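Local coordinates for protein DNA polymerase III subunit delta (Bacillus subtilis, PDB 3ZH9) that forms part of the sliding-ring loading complex of the bacterial replisome, probably acting as the wrench that opens the beta ring for loading onto primed DNA, at residues I79-Y84 / V116-Y121. Numbering follows the deposited sequence.
Sequences IVKNPY and VLLAPY
Tyr121 reaches across to Asn82-Tyr84 with its ring turned so that the phenol end meets backbone: CE2 lies 3.5 Å from Pro83 O, and OH lies 3.0 Å from Tyr84 CA. With CG anti to its own carbonyl carbon (chi1 -43°), the ring also sets one face over Pro120 CD, which stands 4.1 Å above the plane near its centre. Replacing Tyr121 with an alanine would probably uncover the Asn82-Tyr84 backbone and leave Pro120 CD without the ring it packs against. Pro83, the centre of an inverse gamma turn, packs on the partner strand, its CG 3.6 Å from Ala119 CB and also touching Leu117 CD2. Residues 79-81 and 116-119 run 21° from parallel; their strands, 76-81 and 113-119, are joined through helix 99-107 as a beta-alpha-beta unit in the five-stranded parallel sheet of the AAA+-like domain. Here Val80 N donates to Val116 O (2.8 Å), nearly in line with the carbonyl, whereas Leu118 N approaches Val80 O from 37° above the carbonyl plane; Asn82 N to Leu118 O extends the pairing. Val80 and Leu117 run side by side on one face, CG1 to CD2 3.8 Å. Ile79 and Val116 do likewise on the other, where Ile79 and Leu118 also pack on helix 25-39, with Ile79 CG1 pressed tightly to Val116 CG2 at 3.3 Å.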
# COMPACT_ATOMS: atom_id res chain seq x y z
N ILE A 79 20.71 3.32 -5.40
CA ILE A 79 19.60 2.60 -4.81
C ILE A 79 19.79 1.10 -4.97
O ILE A 79 20.09 0.60 -6.06
CB ILE A 79 18.27 3.05 -5.43
CG1 ILE A 79 18.07 4.55 -5.20
CG2 ILE A 79 17.10 2.26 -4.88
CD1 ILE A 79 16.91 5.12 -5.95
N VAL A 80 19.64 0.39 -3.86
CA VAL A 80 19.87 -1.05 -3.82
C VAL A 80 18.65 -1.74 -3.27
O VAL A 80 18.40 -1.71 -2.05
CB VAL A 80 21.10 -1.38 -2.95
CG1 VAL A 80 21.31 -2.87 -2.89
CG2 VAL A 80 22.33 -0.72 -3.51
N LYS A 81 17.87 -2.36 -4.15
CA LYS A 81 16.63 -3.03 -3.74
C LYS A 81 16.82 -4.49 -3.34
O LYS A 81 17.71 -5.18 -3.86
CB LYS A 81 15.59 -2.96 -4.86
CG LYS A 81 15.23 -1.56 -5.33
CD LYS A 81 14.26 -1.64 -6.50
CE LYS A 81 13.95 -0.27 -7.08
NZ LYS A 81 13.32 -0.40 -8.42
N ASN A 82 15.98 -4.95 -2.41
CA ASN A 82 15.82 -6.37 -2.07
C ASN A 82 17.02 -7.08 -1.45
O ASN A 82 17.47 -8.11 -1.97
CB ASN A 82 15.34 -7.17 -3.29
CG ASN A 82 14.07 -6.62 -3.89
OD1 ASN A 82 13.91 -6.62 -5.11
ND2 ASN A 82 13.17 -6.14 -3.05
N PRO A 83 17.53 -6.56 -0.33
CA PRO A 83 18.55 -7.27 0.44
C PRO A 83 17.91 -8.40 1.27
O PRO A 83 17.83 -8.29 2.49
CB PRO A 83 19.13 -6.18 1.35
CG PRO A 83 18.03 -5.20 1.50
CD PRO A 83 17.28 -5.20 0.20
N TYR A 84 17.49 -9.46 0.59
CA TYR A 84 16.79 -10.58 1.22
C TYR A 84 17.63 -11.24 2.30
O TYR A 84 17.09 -11.85 3.22
CB TYR A 84 16.36 -11.63 0.17
CG TYR A 84 17.44 -11.97 -0.83
CD1 TYR A 84 18.41 -12.93 -0.55
CD2 TYR A 84 17.51 -11.32 -2.06
CE1 TYR A 84 19.42 -13.24 -1.47
CE2 TYR A 84 18.50 -11.61 -2.98
CZ TYR A 84 19.45 -12.57 -2.68
OH TYR A 84 20.43 -12.86 -3.61
N VAL A 116 20.93 4.15 -0.60
CA VAL A 116 19.65 3.72 -0.03
C VAL A 116 19.39 2.22 -0.23
O VAL A 116 19.34 1.72 -1.36
CB VAL A 116 18.47 4.54 -0.58
CG1 VAL A 116 18.82 6.02 -0.61
CG2 VAL A 116 18.13 4.09 -1.96
N LEU A 117 19.28 1.51 0.88
CA LEU A 117 18.78 0.14 0.86
C LEU A 117 17.26 0.18 0.94
O LEU A 117 16.70 0.71 1.90
CB LEU A 117 19.30 -0.64 2.05
CG LEU A 117 20.67 -1.26 1.85
CD1 LEU A 117 21.22 -1.73 3.18
CD2 LEU A 117 20.54 -2.42 0.85
N LEU A 118 16.61 -0.40 -0.06
CA LEU A 118 15.16 -0.53 -0.05
C LEU A 118 14.83 -2.00 0.20
O LEU A 118 15.06 -2.86 -0.65
CB LEU A 118 14.59 -0.03 -1.37
CG LEU A 118 13.07 0.10 -1.45
CD1 LEU A 118 12.55 0.82 -0.23
CD2 LEU A 118 12.67 0.82 -2.73
N ALA A 119 14.33 -2.30 1.40
CA ALA A 119 14.13 -3.67 1.85
C ALA A 119 12.68 -3.89 2.25
O ALA A 119 12.33 -3.69 3.40
CB ALA A 119 15.04 -3.98 3.02
N PRO A 120 11.85 -4.32 1.29
CA PRO A 120 10.40 -4.36 1.47
C PRO A 120 9.94 -5.55 2.32
O PRO A 120 9.06 -6.28 1.89
CB PRO A 120 9.90 -4.55 0.03
CG PRO A 120 10.98 -5.39 -0.61
CD PRO A 120 12.27 -4.83 -0.04
N TYR A 121 10.52 -5.73 3.50
CA TYR A 121 10.19 -6.84 4.37
C TYR A 121 9.67 -6.26 5.67
O TYR A 121 9.99 -5.12 6.01
CB TYR A 121 11.44 -7.67 4.65
CG TYR A 121 12.32 -7.92 3.44
CD1 TYR A 121 11.85 -8.64 2.35
CD2 TYR A 121 13.62 -7.44 3.40
CE1 TYR A 121 12.65 -8.87 1.25
CE2 TYR A 121 14.43 -7.66 2.30
CZ TYR A 121 13.94 -8.38 1.23
OH TYR A 121 14.75 -8.60 0.13